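IclR family transcriptional regulator (Brucella abortus, PDB 5WHM) represses transcription as an IclR-type regulator, binding DNA probably through its helix-turn-helix domain and probably sensing a small molecule through its C-terminal GAF-like domain. Local coordinates at residues D199-L207 and V216-V224. Numbering follows the deposited sequence.
Sequences DFEDYGYCL and VNSVAVPLV. With ACY (acetic acid), chain J.
C206 O takes the amide of A220 in a hydrogen bond of 2.7 Å from A220 N. The same oxygen receives a second, weaker approach from the CA-H of V219, with V219 CA 3.3 Å from C206 O. The return bond runs from C206 N to A220 O at 2.9 Å and is nearly straight, 168° at the hydrogen. C206 and A220 are thus an antiparallel hydrogen-bonded pair. L207 and V219 form the next, non-hydrogen-bonded pair, where L207 CA lies 3.4 Å from S218 O.

V219 CG2 is the main apolar contact point on one face of the sheet. Standing anti to the backbone N of V219, this methyl reaches both Y205 and L207. Y205 CB is 3.6 Å from V219 CG2, and the Y205 ring carbons CG and CD1 also touch this methyl. L207 CD2 lies 3.7 Å from V219 CG2.

The bridges belong to the hairpin of strands 206-209 and 216-225. Within this chain, its first strand is an outermost strand of the six-stranded antiparallel sheet in the GAF-like C-terminal domain of the IclR family. G204, with positive phi, turns the chain out of helix 186-203 just before this strand.

F200 extends from that helix with CG anti to the backbone N (chi1 -179°), which carries the ring over to P222. Its CE1 meets the P222 ring, 3.5 Å from P222 CG, in an oblique approach. Helix 157-165 borders this side, where A164 touches F200 and A165 touches P222, while E248 of helix 244-265 touches Y205 and L207.

S218 OG hydrogen-bonds to S157 OG, and its link to the acetic acid is weak and unsettled. That molecule, probably from the crystallisation liquor, is also held by S157 OG, V158 N and N234 ND2.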
loop_
_atom_site.group_PDB
_atom_site.type_symbol
_atom_site.label_atom_id
_atom_site.label_comp_id
_atom_site.label_asym_id
_atom_site.label_seq_id
_atom_site.Cartn_x
_atom_site.Cartn_y
_atom_site.Cartn_z
ATOM N N ASP C 199 -4.504 20.261 26.708
ATOM C CA ASP C 199 -5.862 19.976 26.261
ATOM C C ASP C 199 -6.215 18.502 26.437
ATOM O O ASP C 199 -7.343 18.167 26.806
ATOM C CB ASP C 199 -6.029 20.374 24.791
ATOM C CG ASP C 199 -6.366 21.852 24.618
ATOM O OD1 ASP C 199 -6.399 22.585 25.637
ATOM O OD2 ASP C 199 -6.623 22.272 23.467
ATOM N N PHE C 200 -5.275 17.602 26.167
ATOM C CA PHE C 200 -5.593 16.191 26.345
ATOM C C PHE C 200 -5.817 15.860 27.818
ATOM O O PHE C 200 -6.796 15.195 28.169
ATOM C CB PHE C 200 -4.502 15.307 25.732
ATOM C CG PHE C 200 -4.795 13.847 25.863
ATOM C CD1 PHE C 200 -5.794 13.258 25.091
ATOM C CD2 PHE C 200 -4.099 13.059 26.775
ATOM C CE1 PHE C 200 -6.094 11.918 25.236
ATOM C CE2 PHE C 200 -4.385 11.698 26.907
ATOM C CZ PHE C 200 -5.377 11.134 26.143
ATOM N N GLU C 201 -4.922 16.320 28.702
ATOM C CA GLU C 201 -5.141 16.131 30.136
ATOM C C GLU C 201 -6.483 16.717 30.589
ATOM O O GLU C 201 -7.215 16.088 31.363
ATOM C CB GLU C 201 -3.980 16.759 30.930
ATOM C CG GLU C 201 -2.638 16.043 30.677
ATOM C CD GLU C 201 -1.426 16.791 31.245
ATOM O OE1 GLU C 201 -1.614 17.901 31.783
ATOM O OE2 GLU C 201 -0.284 16.265 31.152
ATOM N N ASP C 202 -6.845 17.899 30.093
ATOM C CA ASP C 202 -8.015 18.588 30.666
ATOM C C ASP C 202 -9.331 18.090 30.072
ATOM O O ASP C 202 -10.311 17.906 30.803
ATOM C CB ASP C 202 -7.926 20.086 30.427
ATOM C CG ASP C 202 -6.868 20.756 31.248
ATOM O OD1 ASP C 202 -6.322 20.137 32.186
ATOM O OD2 ASP C 202 -6.600 21.929 30.946
ATOM N N TYR C 203 -9.350 17.872 28.753
ATOM C CA TYR C 203 -10.554 17.633 27.962
ATOM C C TYR C 203 -10.569 16.305 27.201
ATOM O O TYR C 203 -11.632 15.915 26.702
ATOM C CB TYR C 203 -10.743 18.769 26.939
ATOM C CG TYR C 203 -11.026 20.149 27.547
ATOM C CD1 TYR C 203 -11.714 20.269 28.740
ATOM C CD2 TYR C 203 -10.633 21.320 26.897
ATOM C CE1 TYR C 203 -12.011 21.534 29.301
ATOM C CE2 TYR C 203 -10.916 22.594 27.448
ATOM C CZ TYR C 203 -11.608 22.684 28.643
ATOM O OH TYR C 203 -11.894 23.931 29.202
ATOM N N GLY C 204 -9.433 15.621 27.046
ATOM C CA GLY C 204 -9.463 14.322 26.386
ATOM C C GLY C 204 -9.316 14.322 24.875
ATOM O O GLY C 204 -9.437 13.249 24.252
ATOM N N TYR C 205 -9.043 15.467 24.260
ATOM C CA TYR C 205 -8.721 15.507 22.843
ATOM C C TYR C 205 -7.512 16.401 22.640
ATOM O O TYR C 205 -7.069 17.113 23.563
ATOM C CB TYR C 205 -9.916 16.027 22.023
ATOM C CG TYR C 205 -10.400 17.391 22.512
ATOM C CD1 TYR C 205 -9.668 18.548 22.264
ATOM C CD2 TYR C 205 -11.582 17.510 23.213
ATOM C CE1 TYR C 205 -10.121 19.837 22.767
ATOM C CE2 TYR C 205 -12.037 18.756 23.686
ATOM C CZ TYR C 205 -11.308 19.899 23.439
ATOM O OH TYR C 205 -11.770 21.116 23.904
ATOM N N CYS C 206 -7.010 16.403 21.401
ATOM C CA CYS C 206 -5.997 17.344 20.936
ATOM C C CYS C 206 -6.533 18.094 19.729
ATOM O O CYS C 206 -7.161 17.495 18.859
ATOM C CB CYS C 206 -4.680 16.626 20.532
ATOM S SG CYS C 206 -3.737 16.045 21.967
ATOM N N LEU C 207 -6.237 19.387 19.650
ATOM C CA LEU C 207 -6.585 20.214 18.503
ATOM C C LEU C 207 -5.361 20.525 17.653
ATOM O O LEU C 207 -4.216 20.544 18.128
ATOM C CB LEU C 207 -7.193 21.555 18.944
ATOM C CG LEU C 207 -8.385 21.503 19.890
ATOM C CD1 LEU C 207 -8.766 22.889 20.492
ATOM C CD2 LEU C 207 -9.543 20.922 19.104
ATOM N N VAL C 216 -6.923 24.705 7.758
ATOM C CA VAL C 216 -7.513 23.448 8.197
ATOM C C VAL C 216 -7.518 23.435 9.726
ATOM O O VAL C 216 -6.509 23.761 10.357
ATOM C CB VAL C 216 -6.742 22.242 7.624
ATOM C CG1 VAL C 216 -7.205 20.940 8.257
ATOM C CG2 VAL C 216 -6.917 22.172 6.086
ATOM N N ASN C 217 -8.661 23.091 10.318
ATOM C CA ASN C 217 -8.757 22.845 11.752
ATOM C C ASN C 217 -9.204 21.409 11.977
ATOM O O ASN C 217 -9.965 20.853 11.182
ATOM C CB ASN C 217 -9.752 23.755 12.437
ATOM C CG ASN C 217 -9.383 25.211 12.334
ATOM O OD1 ASN C 217 -8.244 25.564 12.042
ATOM N ND2 ASN C 217 -10.351 26.072 12.602
ATOM N N SER C 218 -8.774 20.832 13.097
ATOM C CA SER C 218 -9.060 19.432 13.327
ATOM C C SER C 218 -8.888 19.107 14.802
ATOM O O SER C 218 -8.197 19.828 15.544
ATOM C CB SER C 218 -8.126 18.574 12.440
ATOM O OG SER C 218 -7.981 17.271 12.949
ATOM N N VAL C 219 -9.578 18.057 15.235
ATOM C CA VAL C 219 -9.521 17.595 16.623
ATOM C C VAL C 219 -9.284 16.098 16.552
ATOM O O VAL C 219 -9.775 15.441 15.635
ATOM C CB VAL C 219 -10.823 17.910 17.397
ATOM C CG1 VAL C 219 -12.041 17.288 16.708
ATOM C CG2 VAL C 219 -10.751 17.463 18.872
ATOM N N ALA C 220 -8.531 15.552 17.505
ATOM C CA ALA C 220 -8.201 14.126 17.449
ATOM C C ALA C 220 -8.265 13.518 18.838
ATOM O O ALA C 220 -8.045 14.205 19.853
ATOM C CB ALA C 220 -6.798 13.875 16.844
ATOM N N VAL C 221 -8.584 12.228 18.874
ATOM C CA VAL C 221 -8.741 11.480 20.124
ATOM C C VAL C 221 -8.034 10.142 19.964
ATOM O O VAL C 221 -8.325 9.410 19.000
ATOM C CB VAL C 221 -10.219 11.257 20.474
ATOM C CG1 VAL C 221 -10.361 10.276 21.633
ATOM C CG2 VAL C 221 -10.912 12.593 20.811
ATOM N N PRO C 222 -7.120 9.769 20.854
ATOM C CA PRO C 222 -6.400 8.503 20.684
ATOM C C PRO C 222 -7.136 7.345 21.352
ATOM O O PRO C 222 -8.010 7.526 22.199
ATOM C CB PRO C 222 -5.063 8.782 21.382
ATOM C CG PRO C 222 -5.484 9.697 22.566
ATOM C CD PRO C 222 -6.677 10.503 22.058
ATOM N N LEU C 223 -6.778 6.137 20.938
ATOM C CA LEU C 223 -7.308 4.923 21.547
ATOM C C LEU C 223 -6.168 3.921 21.684
ATOM O O LEU C 223 -5.516 3.595 20.690
ATOM C CB LEU C 223 -8.429 4.340 20.685
ATOM C CG LEU C 223 -8.856 2.908 20.983
ATOM C CD1 LEU C 223 -9.536 2.871 22.344
ATOM C CD2 LEU C 223 -9.779 2.432 19.900
ATOM N N VAL C 224 -5.925 3.430 22.891
ATOM C CA VAL C 224 -4.882 2.437 23.115
ATOM C C VAL C 224 -5.482 1.060 22.859
ATOM O O VAL C 224 -6.421 0.655 23.545
ATOM C CB VAL C 224 -4.304 2.534 24.537
ATOM C CG1 VAL C 224 -3.299 1.412 24.762
ATOM C CG2 VAL C 224 -3.636 3.886 24.762
HETATM C C ACY J . -4.904 17.052 11.635
HETATM O O ACY J . -5.085 16.022 12.336
HETATM O OXT ACY J . -4.430 18.136 12.074
HETATM C CH3 ACY J . -5.271 16.985 10.178
#